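Local atomic coordinates of aminoglycoside N(3)-acetyltransferase III (Serratia marcescens, PDB entry 7LAO), a protein that catalyses acetyl-CoA-dependent acetylation of the 3-amino group of 2-deoxystreptamine antibiotics such as gentamicin and kanamycin, conferring resistance to them. Residues A11-L16 against V44-A49; P118-V123 against Q140-G145; G156-L161 against D166-L171. All coordinates share one frame; numbering follows the deposited sequence.

In the fold
The three contacts follow one another in series along the chain and gather around one mixed seven-stranded sheet. Contact 1 joins helices 6-16 and 40-51, and its centre lies about 16 Å from that of contact 3 and 26 Å from that of contact 2. Strand 157-161 links the first and third: Leu159 packs into the two helices, whereas Val158 and Leu160 point from the other face to the turn before helix 170-177. Contact 2, at strand 122-125, has its centre about 15 Å from that of contact 3, meets it at one loose packing point, Leu142 against Thr169, and lies beside a bound buffer molecule. The sheet is thus packed on both faces.

Contact 1. Residues A11-L16 against V44-A49; sequences ADLHGL and VSALRA
Leu13 and Leu47 meet where two helices, 6-16 and 40-51, pack side by side as part of the helical layer on one face of the mixed sheet. The contact between residues 11-16 and 44-49 is small, burying 112 Å² in all, and rests largely on one side chain. Leu13 points across to the second helix and places its CD1 methyl 3.7 Å from CD2 of Leu47. Its other methyl, CD2, lies 4.1 Å from the same Leu47 CD2, so that this carbon is met by both branches of Leu13, and the two side chains cross at about a right angle. In Leu47, CG stands anti to the carbonyl carbon (chi1 -73°), which brings CG and the CD2 methyl to Leu13 although CB itself does not face that helix. Beneath the pair is the sheet: Leu13 and Leu47 both touch Leu159 of strand 157-161, and Leu102 of helix 102-108 adds further packing to Leu47. The tight part is therefore the side that looks inward.

The outer side is looser. Ala11, His14 and Gly15 are exposed and make no contact with residues 44-49, while Ala49 leans on Thr10, the residue before Ala11 on the first helix. The nearest CA atoms, of Leu13 and Leu47, stand 7.4 Å apart. Where the methyls give way to the main chain of the second helix, Leu13 CD1 lies 3.7 Å from the carbonyl O of Ala46 and 4.3 Å from Ala46 CB.

Contact 2. Residues P118-V123 against Q140-G145; sequences PDASMV and QALGEG
The short stretch leading into strand 122-125 of the mixed sheet and the loop before helix 147-153 come together where Ala120 meets Ala141, beside a bound HEPES molecule, probably from the crystallisation liquor, which may mark a pocket. Ala120 directs its CB at the loop and meets the flank of Ala141, CB to CB 3.9 Å, and the CA atoms of the two residues are only 5.6 Å apart, a closeness that two such small side chains allow. Ala120 CB also rests 3.9 Å from the carbonyl O of Ala141, an oxygen that accepts a hydrogen bond from His136 NE2. The second half of the contact is made by longer chains. Met122 bends at its second torsion (chi2 -83°) and brings its terminal CE methyl to 3.6 Å from CD2 of Leu142, the two side chains crossing at about a right angle. The same Leu142 methyl lies at a looser 4.5 Å from Ala120 CB, linking the two halves only weakly. Behind it, Tyr60 of strand 56-60 touches both Met122 and Leu142.

Polar groups nearby are served from outside the pair of segments. Ala141 N donates to Asp206 OD2, and Ser121, whose side chain points the other way from those of Ala120 and Met122, is hydrogen-bonded to Arg114 and Ser115. Asp119 OD2 is hydrogen-bonded to the buffer molecule, and the side chain of Ala120 comes within about 3 Å of it. Across the interface itself the chemistry is chiefly methyl against methyl. This suggests that between the two segments the fit and the exclusion of water probably contribute more than directional bonds, the loop's polar groups being held by other neighbours.

Contact 3. Residues G156-L161 against D166-L171; sequences GKVLLL and DSVTVL
The carbonyl O of Val168 accepts Leu171 N at 3.0 Å, a bond that helps turn the chain into helix 170-177 just as Val168 reaches across to strand 157-161. Val168 is also the centre of an inverse gamma turn, and the bend is consistent with Ser167, Val168 and Val170 all reaching the strand. All of the contacts across are side chain to side chain. Val158 and Leu160, two residues apart on the strand, both point to the turn. Val158 sends CG2 to within 3.6 Å of Val170 CG1, the valine branches crossing at a slant; Val170 CG1 sits between the backbone N and the carbonyl carbon (chi1 79°), the placing that directs this methyl to the strand. Two residues along the strand, Leu160 crosses Val168 at about a right angle, its CD1 methyl lying 3.7 Å from Val168 CG2. The fit is looser between Val158 and Val168, where the two CG1 methyls are 4.2 Å apart.

At the far end, Leu160 CD2 comes to 3.8 Å from Ser167 OG, which is hydrogen-bonded to the carbonyl O of Pro164; Ser167 has two conformers and this holds for one, so the approach is doubtful. Phe151 of helix 147-153 touches both Val158 and Val170, and Val225 of helix 224-233 touches Val168, so further helices close round the patch. This is the strand-turn-helix connection of a layered alpha/beta fold: alternate residues of a central strand, here Val158 and Leu160, pack against the chain that leaves the sheet and starts the next helix.

Contact 1. Residues A11-L16 against V44-A49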
ATOM      1  N   ALA A  11      19.169   9.035  -9.861  1.00 35.95           N
ATOM      2  CA  ALA A  11      20.203   9.560  -8.978  1.00 38.92           C
ATOM      3  C   ALA A  11      19.631   9.983  -7.630  1.00 35.72           C
ATOM      4  O   ALA A  11      20.196   9.633  -6.586  1.00 32.08           O
ATOM      5  CB  ALA A  11      20.925  10.728  -9.634  1.00 39.03           C
ATOM      6  N   ASP A  12      18.480  10.675  -7.622  1.00 30.82           N
ATOM      7  CA  ASP A  12      17.869  11.057  -6.338  1.00 30.07           C
ATOM      8  C   ASP A  12      17.501   9.824  -5.489  1.00 32.99           C
ATOM      9  O   ASP A  12      17.705   9.806  -4.269  1.00 28.70           O
ATOM     10  CB  ASP A  12      16.616  11.915  -6.572  1.00 34.24           C
ATOM     11  CG  ASP A  12      16.911  13.255  -7.306  1.00 47.71           C
ATOM     12  OD1 ASP A  12      18.085  13.699  -7.290  1.00 48.29           O
ATOM     13  OD2 ASP A  12      15.949  13.853  -7.858  1.00 36.71           O
ATOM     14  N   LEU A  13      16.914   8.794  -6.114  1.00 27.84           N
ATOM     15  CA  LEU A  13      16.593   7.556  -5.418  1.00 24.40           C
ATOM     16  C   LEU A  13      17.833   6.931  -4.791  1.00 26.89           C
ATOM     17  O   LEU A  13      17.819   6.497  -3.627  1.00 24.44           O
ATOM     18  CB  LEU A  13      15.959   6.587  -6.426  1.00 27.24           C
ATOM     19  CG  LEU A  13      14.575   7.060  -6.867  1.00 27.93           C
ATOM     20  CD1 LEU A  13      14.094   6.133  -8.065  1.00 24.42           C
ATOM     21  CD2 LEU A  13      13.572   7.056  -5.696  1.00 24.67           C
ATOM     22  N   HIS A  14      18.908   6.833  -5.566  1.00 31.57           N
ATOM     23  CA  HIS A  14      20.143   6.286  -5.015  1.00 28.68           C
ATOM     24  C   HIS A  14      20.636   7.117  -3.843  1.00 34.96           C
ATOM     25  O   HIS A  14      21.037   6.575  -2.809  1.00 35.72           O
ATOM     26  CB  HIS A  14      21.202   6.230  -6.108  1.00 33.01           C
ATOM     27  CG  HIS A  14      22.411   5.457  -5.722  1.00 46.27           C
ATOM     28  ND1 HIS A  14      23.511   6.039  -5.128  1.00 48.33           N
ATOM     29  CD2 HIS A  14      22.673   4.127  -5.790  1.00 45.47           C
ATOM     30  CE1 HIS A  14      24.417   5.107  -4.882  1.00 48.19           C
ATOM     31  NE2 HIS A  14      23.934   3.938  -5.274  1.00 49.03           N
ATOM     32  N   GLY A  15      20.584   8.443  -3.972  1.00 39.27           N
ATOM     33  CA  GLY A  15      21.023   9.285  -2.888  1.00 40.47           C
ATOM     34  C   GLY A  15      20.156   9.127  -1.663  1.00 39.92           C
ATOM     35  O   GLY A  15      20.600   9.396  -0.549  1.00 37.50           O
ATOM     36  N   LEU A  16      18.913   8.695  -1.843  1.00 32.68           N
ATOM     37  CA  LEU A  16      18.032   8.506  -0.693  1.00 32.24           C
ATOM     38  C   LEU A  16      18.261   7.164  -0.026  1.00 34.18           C
ATOM     39  O   LEU A  16      17.770   6.912   1.093  1.00 34.24           O
ATOM     40  CB  LEU A  16      16.576   8.663  -1.138  1.00 26.91           C
ATOM     41  CG  LEU A  16      15.458   8.669  -0.121  1.00 33.42           C
ATOM     42  CD1 LEU A  16      15.527   9.917   0.827  1.00 24.95           C
ATOM     43  CD2 LEU A  16      14.142   8.562  -0.845  1.00 31.08           C
ATOM     44  N   VAL A  44       8.366   5.182 -13.082  1.00 32.55           N
ATOM     45  CA  VAL A  44       8.520   3.718 -12.938  1.00 29.18           C
ATOM     46  C   VAL A  44       9.879   3.256 -13.484  1.00 27.95           C
ATOM     47  O   VAL A  44      10.620   2.498 -12.821  1.00 26.67           O
ATOM     48  CB  VAL A  44       7.342   2.991 -13.617  1.00 37.95           C
ATOM     49  CG1 VAL A  44       7.571   1.423 -13.658  1.00 42.49           C
ATOM     50  CG2 VAL A  44       6.018   3.322 -12.875  1.00 32.48           C
ATOM     51  N   SER A  45      10.253   3.759 -14.662  1.00 32.79           N
ATOM     52  CA  SER A  45      11.555   3.481 -15.267  1.00 39.13           C
ATOM     53  C   SER A  45      12.700   3.859 -14.339  1.00 32.46           C
ATOM     54  O   SER A  45      13.679   3.130 -14.229  1.00 29.50           O
ATOM     55  CB  SER A  45      11.675   4.260 -16.575  1.00 43.52           C
ATOM     56  OG  SER A  45      10.570   3.931 -17.388  1.00 40.28           O
ATOM     57  N   ALA A  46      12.613   5.013 -13.692  1.00 30.98           N
ATOM     58  CA  ALA A  46      13.683   5.402 -12.777  1.00 32.46           C
ATOM     59  C   ALA A  46      13.756   4.464 -11.584  1.00 26.93           C
ATOM     60  O   ALA A  46      14.855   4.134 -11.100  1.00 28.86           O
ATOM     61  CB  ALA A  46      13.448   6.825 -12.270  1.00 28.86           C
ATOM     62  N   LEU A  47      12.606   4.141 -11.012  1.00 26.47           N
ATOM     63  CA  LEU A  47      12.608   3.197  -9.890  1.00 28.56           C
ATOM     64  C   LEU A  47      13.202   1.850 -10.307  1.00 31.97           C
ATOM     65  O   LEU A  47      13.912   1.186  -9.526  1.00 26.40           O
ATOM     66  CB  LEU A  47      11.189   3.022  -9.362  1.00 29.23           C
ATOM     67  CG  LEU A  47      10.617   4.192  -8.574  1.00 29.27           C
ATOM     68  CD1 LEU A  47       9.074   4.153  -8.640  1.00 27.92           C
ATOM     69  CD2 LEU A  47      11.103   4.113  -7.091  1.00 23.01           C
ATOM     70  N   ARG A  48      12.872   1.385 -11.508  1.00 33.14           N
ATOM     71  CA  ARG A  48      13.431   0.120 -11.977  1.00 26.03           C
ATOM     72  C   ARG A  48      14.928   0.240 -12.179  1.00 30.96           C
ATOM     73  O   ARG A  48      15.692  -0.639 -11.755  1.00 28.69           O
ATOM     74  CB  ARG A  48      12.769  -0.335 -13.296  1.00 26.13           C
ATOM     75  CG  ARG A  48      13.576  -1.439 -13.979  1.00 32.92           C
ATOM     76  CD  ARG A  48      13.615  -2.674 -13.080  1.00 30.67           C
ATOM     77  NE  ARG A  48      12.265  -2.962 -12.601  1.00 37.22           N
ATOM     78  CZ  ARG A  48      11.973  -3.874 -11.672  1.00 31.85           C
ATOM     79  NH1 ARG A  48      12.943  -4.619 -11.139  1.00 27.31           N
ATOM     80  NH2 ARG A  48      10.717  -3.994 -11.264  1.00 29.44           N
ATOM     81  N   ALA A  49      15.373   1.368 -12.765  1.00 29.60           N
ATOM     82  CA  ALA A  49      16.805   1.616 -12.860  1.00 34.09           C
ATOM     83  C   ALA A  49      17.438   1.568 -11.470  1.00 35.80           C
ATOM     84  O   ALA A  49      18.534   1.021 -11.290  1.00 34.06           O
ATOM     85  CB  ALA A  49      17.079   2.980 -13.530  1.00 30.67           C
TER

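Contact 2. Residues P118-V123 against Q140-G145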
ATOM      1  N   PRO A 118      -9.842  -7.548  -4.271  1.00 48.39           N
ATOM      2  CA  PRO A 118     -10.170  -6.327  -5.031  1.00 47.87           C
ATOM      3  C   PRO A 118     -10.019  -5.058  -4.210  1.00 48.14           C
ATOM      4  O   PRO A 118      -9.439  -4.076  -4.693  1.00 51.31           O
ATOM      5  CB  PRO A 118     -11.616  -6.561  -5.474  1.00 53.79           C
ATOM      6  CG  PRO A 118     -11.888  -8.037  -5.221  1.00 57.53           C
ATOM      7  CD  PRO A 118     -11.017  -8.403  -4.061  1.00 51.03           C
ATOM      8  N   ASP A 119     -10.497  -5.049  -2.967  1.00 43.77           N
ATOM      9  CA  ASP A 119     -10.398  -3.804  -2.214  1.00 47.20           C
ATOM     10  C   ASP A 119      -8.967  -3.513  -1.757  1.00 45.56           C
ATOM     11  O   ASP A 119      -8.575  -2.344  -1.682  1.00 43.70           O
ATOM     12  CB  ASP A 119     -11.359  -3.827  -1.030  1.00 49.21           C
ATOM     13  CG  ASP A 119     -11.410  -2.503  -0.311  1.00 47.64           C
ATOM     14  OD1 ASP A 119     -12.107  -1.573  -0.766  1.00 46.05           O
ATOM     15  OD2 ASP A 119     -10.698  -2.402   0.696  1.00 41.40           O
ATOM     16  N   ALA A 120      -8.163  -4.539  -1.479  1.00 45.06           N
ATOM     17  CA  ALA A 120      -6.810  -4.331  -0.969  1.00 38.29           C
ATOM     18  C   ALA A 120      -5.756  -4.655  -2.015  1.00 33.28           C
ATOM     19  O   ALA A 120      -4.589  -4.821  -1.686  1.00 29.34           O
ATOM     20  CB  ALA A 120      -6.586  -5.164   0.287  1.00 36.34           C
ATOM     21  N   SER A 121      -6.156  -4.736  -3.278  1.00 35.75           N
ATOM     22  CA  SER A 121      -5.286  -5.218  -4.341  1.00 33.32           C
ATOM     23  C   SER A 121      -3.907  -4.564  -4.347  1.00 32.75           C
ATOM     24  O   SER A 121      -3.761  -3.338  -4.197  1.00 36.24           O
ATOM     25  CB  SER A 121      -5.994  -4.970  -5.672  1.00 40.91           C
ATOM     26  OG  SER A 121      -5.190  -5.386  -6.744  1.00 50.38           O
ATOM     27  N   MET A 122      -2.889  -5.385  -4.554  1.00 30.84           N
ATOM     28  CA  MET A 122      -1.505  -4.932  -4.593  1.00 30.33           C
ATOM     29  C   MET A 122      -0.919  -5.221  -5.966  1.00 30.23           C
ATOM     30  O   MET A 122      -1.292  -6.197  -6.600  1.00 37.30           O
ATOM     31  CB  MET A 122      -0.647  -5.655  -3.544  1.00 34.06           C
ATOM     32  CG  MET A 122      -1.180  -5.533  -2.153  1.00 40.98           C
ATOM     33  SD  MET A 122      -0.668  -3.970  -1.373  1.00 39.16           S
ATOM     34  CE  MET A 122      -1.611  -4.150   0.131  1.00 40.10           C
ATOM     35  N   VAL A 123       0.012  -4.373  -6.416  1.00 28.23           N
ATOM     36  CA  VAL A 123       0.719  -4.595  -7.669  1.00 29.84           C
ATOM     37  C   VAL A 123       2.172  -4.794  -7.276  1.00 29.62           C
ATOM     38  O   VAL A 123       2.669  -4.117  -6.357  1.00 26.58           O
ATOM     39  CB  VAL A 123       0.542  -3.426  -8.680  1.00 27.33           C
ATOM     40  CG1 VAL A 123       0.964  -2.038  -8.032  1.00 26.34           C
ATOM     41  CG2 VAL A 123       1.374  -3.646  -9.910  1.00 31.61           C
ATOM     42  N   GLN A 140      -7.853 -11.249   4.862  1.00 37.98           N
ATOM     43  CA  GLN A 140      -6.410 -11.144   4.984  1.00 37.33           C
ATOM     44  C   GLN A 140      -5.947  -9.969   4.153  1.00 38.32           C
ATOM     45  O   GLN A 140      -5.045 -10.067   3.320  1.00 36.98           O
ATOM     46  CB  GLN A 140      -5.721 -12.450   4.577  1.00 40.59           C
ATOM     47  CG  GLN A 140      -6.205 -13.654   5.376  1.00 49.52           C
ATOM     48  CD  GLN A 140      -5.362 -14.901   5.176  1.00 51.59           C
ATOM     49  OE1 GLN A 140      -5.021 -15.274   4.043  1.00 46.33           O
ATOM     50  NE2 GLN A 140      -5.005 -15.550   6.294  1.00 51.21           N
ATOM     51  N   ALA A 141      -6.603  -8.827   4.361  1.00 40.63           N
ATOM     52  CA  ALA A 141      -6.339  -7.661   3.527  1.00 45.46           C
ATOM     53  C   ALA A 141      -4.916  -7.139   3.723  1.00 40.67           C
ATOM     54  O   ALA A 141      -4.144  -7.013   2.758  1.00 31.97           O
ATOM     55  CB  ALA A 141      -7.360  -6.560   3.832  1.00 49.96           C
ATOM     56  N   LEU A 142      -4.556  -6.805   4.965  1.00 31.82           N
ATOM     57  CA  LEU A 142      -3.289  -6.153   5.227  1.00 27.21           C
ATOM     58  C   LEU A 142      -2.532  -6.797   6.378  1.00 34.49           C
ATOM     59  O   LEU A 142      -1.466  -6.299   6.742  1.00 37.67           O
ATOM     60  CB  LEU A 142      -3.520  -4.653   5.558  1.00 29.31           C
ATOM     61  CG  LEU A 142      -4.310  -3.885   4.467  1.00 36.85           C
ATOM     62  CD1 LEU A 142      -4.806  -2.481   4.930  1.00 38.61           C
ATOM     63  CD2 LEU A 142      -3.459  -3.759   3.155  1.00 30.25           C
ATOM     64  N   GLY A 143      -3.074  -7.842   6.997  1.00 29.13           N
ATOM     65  CA  GLY A 143      -2.457  -8.405   8.183  1.00 28.40           C
ATOM     66  C   GLY A 143      -1.749  -9.731   7.940  1.00 33.50           C
ATOM     67  O   GLY A 143      -1.028  -9.866   6.945  1.00 32.23           O
ATOM     68  N   GLU A 144      -1.962 -10.725   8.805  1.00 32.46           N
ATOM     69  CA  GLU A 144      -1.322 -12.012   8.620  1.00 34.33           C
ATOM     70  C   GLU A 144      -1.853 -12.684   7.354  1.00 37.36           C
ATOM     71  O   GLU A 144      -3.050 -12.647   7.064  1.00 34.10           O
ATOM     72  CB  GLU A 144      -1.572 -12.928   9.838  1.00 45.53           C
ATOM     73  CG  GLU A 144      -1.051 -12.315  11.149  1.00 54.56           C
ATOM     74  CD  GLU A 144      -1.171 -13.262  12.369  1.00 63.15           C
ATOM     75  OE1 GLU A 144      -0.939 -12.773  13.510  1.00 61.08           O
ATOM     76  OE2 GLU A 144      -1.491 -14.472  12.189  1.00 63.66           O
ATOM     77  N   GLY A 145      -0.946 -13.262   6.578  1.00 39.52           N
ATOM     78  CA  GLY A 145      -1.310 -13.884   5.317  1.00 45.43           C
ATOM     79  C   GLY A 145      -1.380 -12.951   4.136  1.00 42.32           C
ATOM     80  O   GLY A 145      -1.506 -13.425   2.990  1.00 38.14           O
TER

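Contact 3. Residues G156-L161 against D166-L171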
ATOM      1  N   GLY A 156      11.438  -5.636   2.954  1.00 20.91           N
ATOM      2  CA  GLY A 156      11.080  -4.518   2.104  1.00 22.68           C
ATOM      3  C   GLY A 156      11.394  -3.162   2.740  1.00 19.92           C
ATOM      4  O   GLY A 156      11.612  -3.019   3.946  1.00 20.16           O
ATOM      5  N   LYS A 157      11.480  -2.147   1.888  1.00 19.28           N
ATOM      6  CA  LYS A 157      11.639  -0.754   2.322  1.00 20.41           C
ATOM      7  C   LYS A 157      10.445   0.047   1.815  1.00 24.43           C
ATOM      8  O   LYS A 157       9.875  -0.258   0.757  1.00 21.49           O
ATOM      9  CB  LYS A 157      12.920  -0.144   1.798  1.00 22.72           C
ATOM     10  CG  LYS A 157      14.184  -0.834   2.285  1.00 27.08           C
ATOM     11  CD  LYS A 157      15.373  -0.155   1.697  1.00 43.82           C
ATOM     12  CE  LYS A 157      16.694  -0.781   2.054  1.00 46.86           C
ATOM     13  NZ  LYS A 157      17.721  -0.006   1.244  1.00 51.86           N
ATOM     14  N   VAL A 158      10.008   1.019   2.605  1.00 19.30           N
ATOM     15  CA  VAL A 158       8.869   1.836   2.222  1.00 18.46           C
ATOM     16  C   VAL A 158       9.413   3.164   1.704  1.00 23.72           C
ATOM     17  O   VAL A 158      10.186   3.863   2.393  1.00 21.49           O
ATOM     18  CB  VAL A 158       7.900   2.061   3.385  1.00 22.25           C
ATOM     19  CG1 VAL A 158       6.761   2.987   2.953  1.00 28.03           C
ATOM     20  CG2 VAL A 158       7.360   0.644   3.920  1.00 20.64           C
ATOM     21  N   LEU A 159       8.998   3.510   0.498  1.00 19.20           N
ATOM     22  CA  LEU A 159       9.415   4.762  -0.144  1.00 22.04           C
ATOM     23  C   LEU A 159       8.223   5.701  -0.233  1.00 21.66           C
ATOM     24  O   LEU A 159       7.233   5.362  -0.885  1.00 23.64           O
ATOM     25  CB  LEU A 159       9.968   4.439  -1.535  1.00 22.56           C
ATOM     26  CG  LEU A 159      10.225   5.686  -2.372  1.00 26.05           C
ATOM     27  CD1 LEU A 159      11.290   6.533  -1.736  1.00 22.41           C
ATOM     28  CD2 LEU A 159      10.624   5.282  -3.757  1.00 27.36           C
ATOM     29  N   LEU A 160       8.304   6.882   0.416  1.00 21.18           N
ATOM     30  CA  LEU A 160       7.296   7.922   0.246  1.00 26.92           C
ATOM     31  C   LEU A 160       7.900   8.977  -0.673  1.00 25.51           C
ATOM     32  O   LEU A 160       8.946   9.548  -0.351  1.00 25.34           O
ATOM     33  CB  LEU A 160       6.876   8.550   1.591  1.00 29.62           C
ATOM     34  CG  LEU A 160       6.427   7.623   2.747  1.00 25.82           C
ATOM     35  CD1 LEU A 160       5.886   8.427   3.939  1.00 28.11           C
ATOM     36  CD2 LEU A 160       5.395   6.552   2.274  1.00 29.68           C
ATOM     37  N   LEU A 161       7.259   9.215  -1.823  1.00 27.48           N
ATOM     38  CA  LEU A 161       7.701  10.242  -2.783  1.00 27.63           C
ATOM     39  C   LEU A 161       6.690  11.370  -2.729  1.00 30.45           C
ATOM     40  O   LEU A 161       5.747  11.388  -3.519  1.00 30.96           O
ATOM     41  CB  LEU A 161       7.794   9.716  -4.206  1.00 33.13           C
ATOM     42  CG  LEU A 161       8.808   8.602  -4.459  1.00 39.45           C
ATOM     43  CD1 LEU A 161       8.755   8.150  -5.942  1.00 36.23           C
ATOM     44  CD2 LEU A 161      10.234   9.024  -4.043  1.00 34.26           C
ATOM     45  N   ASP A 166       0.900   9.480   6.859  1.00 33.83           N
ATOM     46  CA  ASP A 166      -0.257   8.605   7.015  1.00 38.87           C
ATOM     47  C   ASP A 166      -0.424   7.617   5.859  1.00 42.37           C
ATOM     48  O   ASP A 166      -1.293   6.737   5.948  1.00 35.76           O
ATOM     49  CB  ASP A 166      -1.557   9.409   7.213  1.00 40.06           C
ATOM     50  CG  ASP A 166      -1.926  10.285   6.015  1.00 57.07           C
ATOM     51  OD1 ASP A 166      -1.228  10.249   4.986  1.00 64.74           O
ATOM     52  OD2 ASP A 166      -2.929  11.029   6.108  1.00 62.93           O
ATOM     53  N   SER A 167       0.357   7.709   4.785  1.00 38.78           N
ATOM     54  CA  SER A 167       0.205   6.753   3.699  0.50 36.38           C
ATOM     55  C   SER A 167       1.118   5.524   3.852  1.00 36.92           C
ATOM     56  O   SER A 167       1.239   4.740   2.899  1.00 34.67           O
ATOM     57  CB  SER A 167       0.439   7.447   2.344  0.50 36.85           C
ATOM     58  OG  SER A 167       1.793   7.817   2.148  0.50 35.99           O
ATOM     59  N   VAL A 168       1.751   5.328   5.032  1.00 34.30           N
ATOM     60  CA  VAL A 168       2.655   4.179   5.246  1.00 31.81           C
ATOM     61  C   VAL A 168       1.863   2.890   5.495  1.00 30.13           C
ATOM     62  O   VAL A 168       1.661   2.447   6.641  1.00 30.31           O
ATOM     63  CB  VAL A 168       3.668   4.458   6.385  1.00 30.18           C
ATOM     64  CG1 VAL A 168       4.618   3.268   6.557  1.00 24.67           C
ATOM     65  CG2 VAL A 168       4.511   5.662   6.058  1.00 39.18           C
ATOM     66  N   THR A 169       1.452   2.245   4.402  1.00 23.83           N
ATOM     67  CA  THR A 169       0.487   1.153   4.494  1.00 28.01           C
ATOM     68  C   THR A 169       1.005  -0.023   5.309  1.00 21.98           C
ATOM     69  O   THR A 169       0.225  -0.725   5.973  1.00 25.97           O
ATOM     70  CB  THR A 169       0.126   0.687   3.078  1.00 29.99           C
ATOM     71  OG1 THR A 169      -0.387   1.812   2.352  1.00 32.13           O
ATOM     72  CG2 THR A 169      -0.904  -0.438   3.106  1.00 28.30           C
ATOM     73  N   VAL A 170       2.310  -0.260   5.298  1.00 22.26           N
ATOM     74  CA  VAL A 170       2.806  -1.402   6.070  1.00 24.68           C
ATOM     75  C   VAL A 170       2.496  -1.292   7.563  1.00 33.75           C
ATOM     76  O   VAL A 170       2.510  -2.314   8.273  1.00 31.35           O
ATOM     77  CB  VAL A 170       4.320  -1.555   5.794  1.00 24.86           C
ATOM     78  CG1 VAL A 170       5.197  -0.529   6.614  1.00 26.91           C
ATOM     79  CG2 VAL A 170       4.768  -2.962   6.062  1.00 24.32           C
ATOM     80  N   LEU A 171       2.218  -0.080   8.081  1.00 29.75           N
ATOM     81  CA  LEU A 171       1.891   0.003   9.497  1.00 28.38           C
ATOM     82  C   LEU A 171       0.504  -0.563   9.787  1.00 26.31           C
ATOM     83  O   LEU A 171       0.193  -0.825  10.948  1.00 26.19           O
ATOM     84  CB  LEU A 171       2.018   1.451  10.025  1.00 22.76           C
ATOM     85  CG  LEU A 171       3.477   1.793  10.353  1.00 27.78           C
ATOM     86  CD1 LEU A 171       3.697   3.331  10.604  1.00 26.39           C
ATOM     87  CD2 LEU A 171       4.004   1.001  11.560  1.00 32.06           C
TER